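Motility-associated killing factor MakB (Vibrio cholerae serotype O1, PDB 6W1W) is one component of a three-component cytotoxin and probably takes part in membrane pore formation, as alpha-pore-forming toxins do. Local coordinates at residues A[15-20]-A[327-332]; A[63-68]-A[126-131]; A[74-79]-A[278-283]; A[80-85]-A[111-116]. All coordinates share one frame; numbering follows the deposited sequence.

Contact 1. Residues A[15-20]-A[327-332]; sequences MLTDVY and SEFVQL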
loop_
_atom_site.group_PDB
_atom_site.type_symbol
_atom_site.label_atom_id
_atom_site.label_comp_id
_atom_site.label_asym_id
_atom_site.label_seq_id
_atom_site.Cartn_x
_atom_site.Cartn_y
_atom_site.Cartn_z
HETATM N N MSE A 15 -14.455 4.584 2.081
HETATM C CA MSE A 15 -13.409 5.488 1.609
HETATM C C MSE A 15 -12.226 5.489 2.564
HETATM O O MSE A 15 -11.084 5.680 2.147
HETATM C CB MSE A 15 -13.947 6.908 1.437
HETATM C CG MSE A 15 -15.139 6.997 0.502
HETATM SE SE MSE A 15 -15.474 8.807 -0.135
HETATM C CE MSE A 15 -17.138 8.487 -1.100
ATOM N N LEU A 16 -12.504 5.279 3.854
ATOM C CA LEU A 16 -11.423 5.064 4.809
ATOM C C LEU A 16 -10.666 3.779 4.497
ATOM O O LEU A 16 -9.430 3.742 4.564
ATOM C CB LEU A 16 -11.972 5.026 6.236
ATOM C CG LEU A 16 -11.893 6.311 7.069
ATOM C CD1 LEU A 16 -10.608 7.076 6.773
ATOM C CD2 LEU A 16 -13.118 7.184 6.860
ATOM N N THR A 17 -11.387 2.712 4.151
ATOM C CA THR A 17 -10.721 1.455 3.830
ATOM C C THR A 17 -9.929 1.565 2.532
ATOM O O THR A 17 -8.816 1.036 2.432
ATOM C CB THR A 17 -11.752 0.326 3.751
ATOM O OG1 THR A 17 -12.210 0.009 5.072
ATOM C CG2 THR A 17 -11.155 -0.921 3.108
ATOM N N ASP A 18 -10.475 2.272 1.538
ATOM C CA ASP A 18 -9.797 2.370 0.250
ATOM C C ASP A 18 -8.484 3.137 0.352
ATOM O O ASP A 18 -7.523 2.799 -0.345
ATOM C CB ASP A 18 -10.718 3.013 -0.787
ATOM C CG ASP A 18 -11.597 1.997 -1.496
ATOM O OD1 ASP A 18 -11.628 0.828 -1.054
ATOM O OD2 ASP A 18 -12.244 2.361 -2.498
ATOM N N VAL A 19 -8.415 4.161 1.207
ATOM C CA VAL A 19 -7.139 4.843 1.409
ATOM C C VAL A 19 -6.222 4.047 2.325
ATOM O O VAL A 19 -4.997 4.215 2.262
ATOM C CB VAL A 19 -7.340 6.266 1.958
ATOM C CG1 VAL A 19 -8.181 7.099 0.998
ATOM C CG2 VAL A 19 -7.972 6.230 3.340
ATOM N N TYR A 20 -6.783 3.183 3.174
ATOM C CA TYR A 20 -5.965 2.268 3.964
ATOM C C TYR A 20 -5.401 1.156 3.089
ATOM O O TYR A 20 -4.212 0.827 3.173
ATOM C CB TYR A 20 -6.799 1.696 5.112
ATOM C CG TYR A 20 -6.092 0.685 5.995
ATOM C CD1 TYR A 20 -4.815 0.922 6.486
ATOM C CD2 TYR A 20 -6.727 -0.493 6.369
ATOM C CE1 TYR A 20 -4.181 -0.002 7.308
ATOM C CE2 TYR A 20 -6.104 -1.419 7.188
ATOM C CZ TYR A 20 -4.833 -1.172 7.656
ATOM O OH TYR A 20 -4.219 -2.100 8.472
ATOM N N SER A 327 -14.889 7.599 14.187
ATOM C CA SER A 327 -13.677 7.706 14.993
ATOM C C SER A 327 -13.260 6.344 15.531
ATOM O O SER A 327 -12.065 6.043 15.629
ATOM C CB SER A 327 -13.884 8.696 16.139
ATOM O OG SER A 327 -12.671 8.925 16.840
ATOM N N GLU A 328 -14.236 5.500 15.876
ATOM C CA GLU A 328 -13.911 4.159 16.351
ATOM C C GLU A 328 -13.382 3.273 15.229
ATOM O O GLU A 328 -12.558 2.385 15.482
ATOM C CB GLU A 328 -15.136 3.523 17.009
ATOM C CG GLU A 328 -15.459 4.085 18.388
ATOM C CD GLU A 328 -16.775 3.565 18.943
ATOM O OE1 GLU A 328 -17.300 2.565 18.410
ATOM O OE2 GLU A 328 -17.287 4.163 19.914
ATOM N N PHE A 329 -13.837 3.491 13.992
ATOM C CA PHE A 329 -13.298 2.726 12.872
ATOM C C PHE A 329 -11.851 3.102 12.588
ATOM O O PHE A 329 -11.049 2.246 12.194
ATOM C CB PHE A 329 -14.143 2.939 11.617
ATOM C CG PHE A 329 -13.649 2.175 10.421
ATOM C CD1 PHE A 329 -14.010 0.852 10.232
ATOM C CD2 PHE A 329 -12.824 2.774 9.485
ATOM C CE1 PHE A 329 -13.557 0.141 9.133
ATOM C CE2 PHE A 329 -12.366 2.064 8.386
ATOM C CZ PHE A 329 -12.735 0.747 8.210
ATOM N N VAL A 330 -11.501 4.373 12.774
ATOM C CA VAL A 330 -10.135 4.805 12.505
ATOM C C VAL A 330 -9.190 4.322 13.603
ATOM O O VAL A 330 -8.018 4.032 13.336
ATOM C CB VAL A 330 -10.094 6.337 12.329
ATOM C CG1 VAL A 330 -8.680 6.829 12.140
ATOM C CG2 VAL A 330 -10.950 6.756 11.133
ATOM N N GLN A 331 -9.679 4.194 14.839
ATOM C CA GLN A 331 -8.840 3.684 15.919
ATOM C C GLN A 331 -8.457 2.225 15.720
ATOM O O GLN A 331 -7.493 1.758 16.338
ATOM C CB GLN A 331 -9.549 3.856 17.261
ATOM C CG GLN A 331 -9.661 5.297 17.716
ATOM C CD GLN A 331 -10.641 5.476 18.860
ATOM O OE1 GLN A 331 -11.599 4.714 19.002
ATOM N NE2 GLN A 331 -10.406 6.489 19.681
ATOM N N LEU A 332 -9.185 1.496 14.874
ATOM C CA LEU A 332 -8.858 0.093 14.637
ATOM C C LEU A 332 -7.764 -0.057 13.586
ATOM O O LEU A 332 -6.825 -0.840 13.772
ATOM C CB LEU A 332 -10.107 -0.689 14.223
ATOM C CG LEU A 332 -11.242 -0.736 15.252
ATOM C CD1 LEU A 332 -12.452 -1.484 14.702
ATOM C CD2 LEU A 332 -10.767 -1.358 16.559
#

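Contact 2. Residues A[63-68]-A[126-131]; sequences NEFMQQ and QVFTKS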
loop_
_atom_site.group_PDB
_atom_site.type_symbol
_atom_site.label_atom_id
_atom_site.label_comp_id
_atom_site.label_asym_id
_atom_site.label_seq_id
_atom_site.Cartn_x
_atom_site.Cartn_y
_atom_site.Cartn_z
ATOM N N ASN A 63 13.567 6.635 -0.415
ATOM C CA ASN A 63 13.848 7.050 0.956
ATOM C C ASN A 63 13.143 8.347 1.328
ATOM O O ASN A 63 12.900 8.596 2.515
ATOM C CB ASN A 63 15.356 7.206 1.157
ATOM C CG ASN A 63 15.729 7.475 2.602
ATOM O OD1 ASN A 63 15.769 8.625 3.042
ATOM N ND2 ASN A 63 16.008 6.411 3.349
ATOM N N GLU A 64 12.806 9.180 0.345
ATOM C CA GLU A 64 12.096 10.419 0.643
ATOM C C GLU A 64 10.668 10.136 1.091
ATOM O O GLU A 64 10.220 10.634 2.130
ATOM C CB GLU A 64 12.110 11.336 -0.580
ATOM C CG GLU A 64 11.389 12.654 -0.374
ATOM C CD GLU A 64 11.097 13.359 -1.685
ATOM O OE1 GLU A 64 11.398 12.780 -2.751
ATOM O OE2 GLU A 64 10.564 14.489 -1.646
ATOM N N PHE A 65 9.938 9.330 0.315
ATOM C CA PHE A 65 8.575 8.970 0.690
ATOM C C PHE A 65 8.552 8.029 1.891
ATOM O O PHE A 65 7.654 8.125 2.736
ATOM C CB PHE A 65 7.854 8.353 -0.514
ATOM C CG PHE A 65 7.254 6.993 -0.252
ATOM C CD1 PHE A 65 8.007 5.838 -0.427
ATOM C CD2 PHE A 65 5.929 6.867 0.139
ATOM C CE1 PHE A 65 7.458 4.586 -0.194
ATOM C CE2 PHE A 65 5.373 5.617 0.371
ATOM C CZ PHE A 65 6.139 4.476 0.204
ATOM N N MET A 66 9.541 7.133 1.989
ATOM C CA MET A 66 9.577 6.141 3.064
ATOM C C MET A 66 9.491 6.783 4.443
ATOM O O MET A 66 8.901 6.203 5.361
ATOM C CB MET A 66 10.856 5.300 2.950
ATOM C CG MET A 66 11.194 4.451 4.175
ATOM S SD MET A 66 12.865 3.758 4.136
ATOM C CE MET A 66 13.004 3.119 5.805
ATOM N N GLN A 67 10.058 7.976 4.608
ATOM C CA GLN A 67 10.029 8.670 5.888
ATOM C C GLN A 67 8.829 9.601 6.029
ATOM O O GLN A 67 8.634 10.184 7.100
ATOM C CB GLN A 67 11.332 9.446 6.094
ATOM C CG GLN A 67 12.571 8.559 6.039
ATOM C CD GLN A 67 13.863 9.328 6.245
ATOM O OE1 GLN A 67 14.949 8.827 5.952
ATOM N NE2 GLN A 67 13.753 10.550 6.756
ATOM N N GLN A 68 8.018 9.747 4.984
ATOM C CA GLN A 68 6.765 10.481 5.090
ATOM C C GLN A 68 5.553 9.572 5.245
ATOM O O GLN A 68 4.490 10.052 5.654
ATOM C CB GLN A 68 6.566 11.379 3.863
ATOM C CG GLN A 68 7.465 12.600 3.847
ATOM C CD GLN A 68 7.255 13.490 5.057
ATOM O OE1 GLN A 68 6.179 14.063 5.244
ATOM N NE2 GLN A 68 8.281 13.605 5.893
ATOM N N GLN A 126 -0.271 15.021 -3.130
ATOM C CA GLN A 126 0.813 15.431 -4.015
ATOM C C GLN A 126 2.125 14.753 -3.650
ATOM O O GLN A 126 2.987 14.577 -4.517
ATOM C CB GLN A 126 0.969 16.948 -3.978
ATOM C CG GLN A 126 -0.266 17.714 -4.427
ATOM C CD GLN A 126 -0.227 19.164 -3.998
ATOM O OE1 GLN A 126 -1.041 19.981 -4.432
ATOM N NE2 GLN A 126 0.724 19.492 -3.134
ATOM N N VAL A 127 2.297 14.368 -2.384
ATOM C CA VAL A 127 3.510 13.665 -1.987
ATOM C C VAL A 127 3.575 12.299 -2.658
ATOM O O VAL A 127 4.637 11.873 -3.124
ATOM C CB VAL A 127 3.586 13.551 -0.456
ATOM C CG1 VAL A 127 4.899 12.905 -0.045
ATOM C CG2 VAL A 127 3.442 14.922 0.184
ATOM N N PHE A 128 2.441 11.593 -2.726
ATOM C CA PHE A 128 2.424 10.294 -3.392
ATOM C C PHE A 128 2.590 10.437 -4.901
ATOM O O PHE A 128 3.264 9.616 -5.535
ATOM C CB PHE A 128 1.132 9.550 -3.063
ATOM C CG PHE A 128 1.084 9.009 -1.659
ATOM C CD1 PHE A 128 -0.126 8.727 -1.047
ATOM C CD2 PHE A 128 2.255 8.787 -0.950
ATOM C CE1 PHE A 128 -0.169 8.237 0.248
ATOM C CE2 PHE A 128 2.223 8.294 0.347
ATOM C CZ PHE A 128 1.009 8.019 0.948
ATOM N N THR A 129 1.992 11.472 -5.493
ATOM C CA THR A 129 2.127 11.671 -6.932
ATOM C C THR A 129 3.578 11.915 -7.324
ATOM O O THR A 129 3.990 11.569 -8.437
ATOM C CB THR A 129 1.244 12.834 -7.389
ATOM O OG1 THR A 129 -0.071 12.684 -6.837
ATOM C CG2 THR A 129 1.136 12.857 -8.908
ATOM N N LYS A 130 4.372 12.489 -6.421
ATOM C CA LYS A 130 5.783 12.684 -6.722
ATOM C C LYS A 130 6.566 11.384 -6.567
ATOM O O LYS A 130 7.382 11.040 -7.430
ATOM C CB LYS A 130 6.363 13.784 -5.833
ATOM C CG LYS A 130 7.688 14.330 -6.335
ATOM C CD LYS A 130 8.248 15.380 -5.396
ATOM C CE LYS A 130 8.437 14.810 -4.001
ATOM N NZ LYS A 130 9.096 15.775 -3.079
ATOM N N SER A 131 6.313 10.637 -5.491
ATOM C CA SER A 131 7.000 9.365 -5.283
ATOM C C SER A 131 6.576 8.300 -6.289
ATOM O O SER A 131 7.334 7.351 -6.530
ATOM C CB SER A 131 6.754 8.868 -3.861
ATOM O OG SER A 131 5.370 8.837 -3.572
#

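Contact 3. Residues A[74-79]-A[278-283]; sequences AQIITS and DSLPAL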
loop_
_atom_site.group_PDB
_atom_site.type_symbol
_atom_site.label_atom_id
_atom_site.label_comp_id
_atom_site.label_asym_id
_atom_site.label_seq_id
_atom_site.Cartn_x
_atom_site.Cartn_y
_atom_site.Cartn_z
ATOM N N ALA A 74 -0.453 8.720 10.063
ATOM C CA ALA A 74 -0.881 9.236 11.360
ATOM C C ALA A 74 -1.580 10.581 11.223
ATOM O O ALA A 74 -2.403 10.945 12.072
ATOM C CB ALA A 74 0.316 9.359 12.301
ATOM N N GLN A 75 -1.263 11.337 10.171
ATOM C CA GLN A 75 -1.904 12.633 9.979
ATOM C C GLN A 75 -3.354 12.478 9.536
ATOM O O GLN A 75 -4.213 13.273 9.930
ATOM C CB GLN A 75 -1.101 13.452 8.967
ATOM C CG GLN A 75 -1.767 14.710 8.428
ATOM C CD GLN A 75 -0.891 15.426 7.410
ATOM O OE1 GLN A 75 0.315 15.575 7.609
ATOM N NE2 GLN A 75 -1.492 15.847 6.301
ATOM N N ILE A 76 -3.651 11.452 8.736
ATOM C CA ILE A 76 -5.022 11.205 8.303
ATOM C C ILE A 76 -5.804 10.395 9.338
ATOM O O ILE A 76 -7.011 10.601 9.502
ATOM C CB ILE A 76 -5.008 10.517 6.927
ATOM C CG1 ILE A 76 -4.640 11.538 5.844
ATOM C CG2 ILE A 76 -6.345 9.872 6.630
ATOM C CD1 ILE A 76 -4.555 10.963 4.457
ATOM N N ILE A 77 -5.136 9.488 10.053
ATOM C CA ILE A 77 -5.765 8.813 11.186
ATOM C C ILE A 77 -6.273 9.843 12.185
ATOM O O ILE A 77 -7.463 9.884 12.517
ATOM C CB ILE A 77 -4.779 7.835 11.851
ATOM C CG1 ILE A 77 -4.519 6.616 10.959
ATOM C CG2 ILE A 77 -5.283 7.414 13.235
ATOM C CD1 ILE A 77 -5.565 5.539 11.056
ATOM N N THR A 78 -5.373 10.707 12.663
ATOM C CA THR A 78 -5.738 11.668 13.697
ATOM C C THR A 78 -6.708 12.733 13.195
ATOM O O THR A 78 -7.366 13.384 14.015
ATOM C CB THR A 78 -4.480 12.329 14.268
ATOM O OG1 THR A 78 -4.793 12.966 15.511
ATOM C CG2 THR A 78 -3.930 13.372 13.303
ATOM N N SER A 79 -6.824 12.922 11.876
ATOM C CA SER A 79 -7.727 13.951 11.367
ATOM C C SER A 79 -9.185 13.599 11.637
ATOM O O SER A 79 -10.001 14.494 11.888
ATOM C CB SER A 79 -7.495 14.174 9.871
ATOM O OG SER A 79 -7.945 13.076 9.100
ATOM N N ASP A 278 -7.468 8.377 -6.791
ATOM C CA ASP A 278 -8.921 8.292 -6.742
ATOM C C ASP A 278 -9.475 8.198 -5.329
ATOM O O ASP A 278 -10.594 8.662 -5.091
ATOM C CB ASP A 278 -9.420 7.081 -7.547
ATOM C CG ASP A 278 -9.135 7.207 -9.031
ATOM O OD1 ASP A 278 -9.486 8.251 -9.625
ATOM O OD2 ASP A 278 -8.559 6.256 -9.601
ATOM N N SER A 279 -8.723 7.627 -4.387
ATOM C CA SER A 279 -9.186 7.424 -3.018
ATOM C C SER A 279 -8.939 8.641 -2.131
ATOM O O SER A 279 -9.825 9.053 -1.375
ATOM C CB SER A 279 -8.514 6.188 -2.417
ATOM O OG SER A 279 -7.102 6.329 -2.397
ATOM N N LEU A 280 -7.737 9.218 -2.194
ATOM C CA LEU A 280 -7.464 10.425 -1.416
ATOM C C LEU A 280 -8.330 11.607 -1.834
ATOM O O LEU A 280 -8.878 12.281 -0.945
ATOM C CB LEU A 280 -5.974 10.778 -1.484
ATOM C CG LEU A 280 -5.114 10.235 -0.337
ATOM C CD1 LEU A 280 -3.719 10.847 -0.344
ATOM C CD2 LEU A 280 -5.792 10.471 1.002
ATOM N N PRO A 281 -8.496 11.928 -3.124
ATOM C CA PRO A 281 -9.430 13.013 -3.472
ATOM C C PRO A 281 -10.855 12.740 -3.030
ATOM O O PRO A 281 -11.569 13.681 -2.659
ATOM C CB PRO A 281 -9.318 13.104 -5.001
ATOM C CG PRO A 281 -8.747 11.796 -5.426
ATOM C CD PRO A 281 -7.821 11.398 -4.321
ATOM N N ALA A 282 -11.296 11.481 -3.055
ATOM C CA ALA A 282 -12.614 11.165 -2.516
ATOM C C ALA A 282 -12.656 11.372 -1.007
ATOM O O ALA A 282 -13.708 11.720 -0.459
ATOM C CB ALA A 282 -13.000 9.733 -2.877
ATOM N N LEU A 283 -11.525 11.178 -0.323
ATOM C CA LEU A 283 -11.465 11.493 1.100
ATOM C C LEU A 283 -11.450 13.001 1.328
ATOM O O LEU A 283 -12.058 13.496 2.284
ATOM C CB LEU A 283 -10.237 10.844 1.734
ATOM C CG LEU A 283 -10.243 10.804 3.264
ATOM C CD1 LEU A 283 -10.800 9.471 3.760
ATOM C CD2 LEU A 283 -8.854 11.078 3.832
#

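Contact 4. Residues A[80-85]-A[111-116]; sequences FINYQT and QKTLKQ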
loop_
_atom_site.group_PDB
_atom_site.type_symbol
_atom_site.label_atom_id
_atom_site.label_comp_id
_atom_site.label_asym_id
_atom_site.label_seq_id
_atom_site.Cartn_x
_atom_site.Cartn_y
_atom_site.Cartn_z
ATOM N N PHE A 80 -9.528 12.310 11.602
ATOM C CA PHE A 80 -10.895 11.896 11.894
ATOM C C PHE A 80 -11.129 11.711 13.387
ATOM O O PHE A 80 -12.260 11.881 13.859
ATOM C CB PHE A 80 -11.228 10.605 11.143
ATOM C CG PHE A 80 -11.474 10.804 9.675
ATOM C CD1 PHE A 80 -10.424 10.769 8.771
ATOM C CD2 PHE A 80 -12.756 11.023 9.198
ATOM C CE1 PHE A 80 -10.647 10.953 7.417
ATOM C CE2 PHE A 80 -12.984 11.205 7.847
ATOM C CZ PHE A 80 -11.928 11.169 6.956
ATOM N N ILE A 81 -10.085 11.367 14.142
ATOM C CA ILE A 81 -10.231 11.213 15.585
ATOM C C ILE A 81 -10.368 12.571 16.261
ATOM O O ILE A 81 -11.279 12.791 17.068
ATOM C CB ILE A 81 -9.048 10.413 16.159
ATOM C CG1 ILE A 81 -9.083 8.973 15.641
ATOM C CG2 ILE A 81 -9.073 10.440 17.677
ATOM C CD1 ILE A 81 -7.932 8.127 16.135
ATOM N N ASN A 82 -9.469 13.504 15.937
ATOM C CA ASN A 82 -9.534 14.834 16.534
ATOM C C ASN A 82 -10.808 15.569 16.133
ATOM O O ASN A 82 -11.367 16.325 16.938
ATOM C CB ASN A 82 -8.297 15.648 16.142
ATOM C CG ASN A 82 -8.361 17.091 16.630
ATOM O OD1 ASN A 82 -8.262 17.359 17.829
ATOM N ND2 ASN A 82 -8.507 18.029 15.696
ATOM N N TYR A 83 -11.292 15.356 14.907
ATOM C CA TYR A 83 -12.478 16.084 14.464
ATOM C C TYR A 83 -13.717 15.664 15.246
ATOM O O TYR A 83 -14.562 16.504 15.574
ATOM C CB TYR A 83 -12.708 15.893 12.967
ATOM C CG TYR A 83 -13.899 16.676 12.460
ATOM C CD1 TYR A 83 -13.824 18.049 12.271
ATOM C CD2 TYR A 83 -15.104 16.047 12.189
ATOM C CE1 TYR A 83 -14.914 18.774 11.818
ATOM C CE2 TYR A 83 -16.199 16.763 11.734
ATOM C CZ TYR A 83 -16.100 18.124 11.549
ATOM O OH TYR A 83 -17.192 18.830 11.097
ATOM N N GLN A 84 -13.847 14.369 15.548
ATOM C CA GLN A 84 -14.958 13.923 16.382
ATOM C C GLN A 84 -14.849 14.488 17.791
ATOM O O GLN A 84 -15.871 14.724 18.446
ATOM C CB GLN A 84 -15.010 12.396 16.417
ATOM C CG GLN A 84 -16.161 11.828 17.234
ATOM C CD GLN A 84 -15.792 11.598 18.689
ATOM O OE1 GLN A 84 -14.630 11.339 19.016
ATOM N NE2 GLN A 84 -16.782 11.698 19.575
ATOM N N THR A 85 -13.624 14.722 18.266
ATOM C CA THR A 85 -13.438 15.269 19.606
ATOM C C THR A 85 -13.986 16.690 19.702
ATOM O O THR A 85 -14.800 16.993 20.583
ATOM C CB THR A 85 -11.957 15.234 19.988
ATOM O OG1 THR A 85 -11.467 13.892 19.873
ATOM C CG2 THR A 85 -11.760 15.722 21.421
ATOM N N GLN A 111 -15.310 24.923 11.289
ATOM C CA GLN A 111 -14.963 25.418 9.961
ATOM C C GLN A 111 -13.456 25.565 9.799
ATOM O O GLN A 111 -12.908 25.268 8.731
ATOM C CB GLN A 111 -15.664 26.749 9.707
ATOM C CG GLN A 111 -15.308 27.405 8.392
ATOM C CD GLN A 111 -15.680 28.869 8.376
ATOM O OE1 GLN A 111 -16.496 29.304 7.565
ATOM N NE2 GLN A 111 -15.088 29.638 9.283
ATOM N N LYS A 112 -12.765 26.018 10.846
ATOM C CA LYS A 112 -11.309 26.084 10.782
ATOM C C LYS A 112 -10.712 24.686 10.721
ATOM O O LYS A 112 -9.854 24.404 9.876
ATOM C CB LYS A 112 -10.756 26.861 11.980
ATOM C CG LYS A 112 -9.254 27.137 11.905
ATOM C CD LYS A 112 -8.749 27.881 13.139
ATOM C CE LYS A 112 -8.656 26.966 14.353
ATOM N NZ LYS A 112 -7.669 25.867 14.147
ATOM N N THR A 113 -11.171 23.789 11.598
ATOM C CA THR A 113 -10.640 22.428 11.612
ATOM C C THR A 113 -10.959 21.702 10.312
ATOM O O THR A 113 -10.112 20.979 9.774
ATOM C CB THR A 113 -11.191 21.659 12.812
ATOM O OG1 THR A 113 -11.036 22.452 13.994
ATOM C CG2 THR A 113 -10.442 20.345 12.998
ATOM N N LEU A 114 -12.174 21.889 9.787
ATOM C CA LEU A 114 -12.518 21.310 8.492
ATOM C C LEU A 114 -11.572 21.802 7.406
ATOM O O LEU A 114 -11.017 21.002 6.643
ATOM C CB LEU A 114 -13.966 21.642 8.133
ATOM C CG LEU A 114 -15.026 20.673 8.655
ATOM C CD1 LEU A 114 -16.407 21.271 8.501
ATOM C CD2 LEU A 114 -14.941 19.357 7.912
ATOM N N LYS A 115 -11.370 23.123 7.331
ATOM C CA LYS A 115 -10.466 23.694 6.335
ATOM C C LYS A 115 -9.066 23.102 6.448
ATOM O O LYS A 115 -8.425 22.808 5.432
ATOM C CB LYS A 115 -10.414 25.218 6.480
ATOM C CG LYS A 115 -11.456 25.988 5.668
ATOM C CD LYS A 115 -11.383 27.492 5.973
ATOM C CE LYS A 115 -12.132 28.348 4.947
ATOM N NZ LYS A 115 -13.615 28.196 4.989
ATOM N N GLN A 116 -8.573 22.918 7.677
ATOM C CA GLN A 116 -7.249 22.330 7.856
ATOM C C GLN A 116 -7.204 20.905 7.325
ATOM O O GLN A 116 -6.233 20.509 6.672
ATOM C CB GLN A 116 -6.846 22.343 9.331
ATOM C CG GLN A 116 -6.722 23.715 9.957
ATOM C CD GLN A 116 -6.330 23.643 11.420
ATOM O OE1 GLN A 116 -6.812 24.423 12.244
ATOM N NE2 GLN A 116 -5.452 22.702 11.751
#

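Contact 1. Residues A[15-20]-A[327-332]
F329 and L16 carry the apolar part of this contact, with V330 beside them. CE2 of the F329 ring comes 3.7 Å from CB of L16, and that methylene meets the ring obliquely. Further out on the same leucine, CG lies 4.2 Å from CG2 of V330, the two side chains crossing at about a right angle. With CG of F329 turned opposite the backbone N (chi1 -180°), the ring is carried clear of its own helix and across to the other. A long aromatic suits this place because the axes of the two segments come no closer than 11.2 Å.

The polar element is T17. Its OG1 sits at the edge of the F329 ring, near the ring plane and 3.3 Å from CZ. The same hydroxyl is hydrogen-bonded to the carbonyl of L13 one turn back, so threonine can be buried here with its oxygen satisfied inside its own helix.

L186 of helix 183-187 touches both T17 and F329, while L283 of helix 276-302 packs on L16. With segments 15-20 and 327-332 running almost parallel, at 20°, the arrangement is typical of a long alpha-helical bundle, here joining the first and last long helices of the chain.

Contact 2. Residues A[63-68]-A[126-131]
In the long helical bundle of this toxin component, residues 63-68, in the last part of helix 46-66 and just beyond it, lean on the middle of helix 100-151 through F65, which meets S131 and F128, and through E64, which meets K130. CB of F65 lies 3.6 Å from CB of S131; the small serine lets the backbones come close, with the CA atoms of these two residues 6.2 Å apart. The ring of F65 continues to F128: CE2 of F128 lies at the edge of the F65 ring, 4.0 Å from CD2 of F65. I26 and D30 of helix 9-35 also touch F65, and F23 of that helix meets the F128 ring edge-to-face.

The S131 hydroxyl turns back to the carbonyls of the preceding turn of its own helix.

Toward solvent, E64 extends its chain and K130 bends at chi3 (58°), bringing NZ to OE2 of the glutamate in a salt bridge. The modelled NZ to OE2 length of 2.4 Å is doubtfully short. The two side chains cross at about a right angle.

The chemistry is thus divided: aromatic packing is kept in the buried part, and opposite charges pair at the exposed margin, where water probably weakens their attraction.

Contact 3. Residues A[74-79]-A[278-283]
I76 meets two leucines, L280 and L283, of the partner helix. Its CD1 lies 3.7 Å from CD2 of L280, the side chains crossing at a slant, and its CG2 meets CD2 of L283 at 3.9 Å, tip to tip. Isoleucine suits the place because it branches at CB: with CG1 beside the backbone N (chi1 -74°) and CG2 anti to it, each arm serves a different leucine, and these stand almost one turn apart on helix 276-302.

Beyond these three buried side chains the segments soon part. The nearest CA atoms, those of I76 and L283, are 9.7 Å apart, and only 104 Å² is buried in all. S79 turns inward on its own helix, its OG giving a 2.7 Å hydrogen bond to the carbonyl O of I76. A74, T78 and D278 are exposed; the carboxylate of D278 pairs with K275. P281 has no N-H to offer the preceding turn, and the helix is kinked there.

Neighbouring helices complete the packing: from helix 9-35, V19 touches L280 and L16 touches L283, while Q125 of helix 100-151 touches L280. Aliphatic side chains converging from several helices in this way are characteristic of the interior of an alpha-helical bundle.

Contact 4. Residues A[80-85]-A[111-116]
Y83 packs against T113 and L114 within an antiparallel helical hairpin, formed by helix 69-90 and the beginning of helix 100-151, which follows it in the chain. The short segments run at 172° to each other, and their axes approach to 10.8 Å. CE1 of the tyrosine lies 3.7 Å from CG of L114, a contact oblique to the ring, and OH is 3.6 Å from CD1 of the same leucine. At the ring edge, CG2 of T113 is 4.2 Å from CD1 of Y83. That methyl also meets ND2 of N82 at 4.0 Å, where the contact passes from buried to exposed. Tyrosine suits this spacing because its long flat ring, with CG turned opposite the backbone N (chi1 -178°), spans from one helix to the other.

The next shell holds the partners in place. T113 keeps its hydroxyl for the carbonyl of L109, one turn earlier, so its methyl can face the hairpin partner. W287 of helix 276-302 and W323 of helix 316-333 both meet the Y83 ring edge-to-face, and W287 touches L114 as well. Aromatic groups therefore bound the tyrosine beyond the hairpin.

Farther out, the disulfide C90-C106 ties the two helices covalently near the turn of the hairpin, which would be expected to restrict their relative movement. Within helix 69-90, the carbonyl O of I81 is gripped twice by one residue: T85 OG1 lies 3.0 Å from that oxygen, and T85 N approaches it from the opposite face of the carbonyl plane.

How the contacts relate
The four contacts stitch one elongated helical bundle. Contact 1 joins helices 9-35 and 316-333 and spans the chain almost from end to end, enclosing the other three in sequence. Contact 4 falls within the spans of contacts 2 and 3, whose segments alternate. Contacts 3 and 4 share helix 69-90 with centres about 12 Å apart and touch through L283 and F80. Contact 1 touches both contact 3, about 9 Å away centre to centre, and contact 4; contacts 2 and 3 meet through F128 and L280. Contacts 2 and 4 both use helix 100-151, but their centres are about 24 Å apart. Early, middle and late helices are thus interleaved, consistent with the alpha-pore-forming toxin architecture.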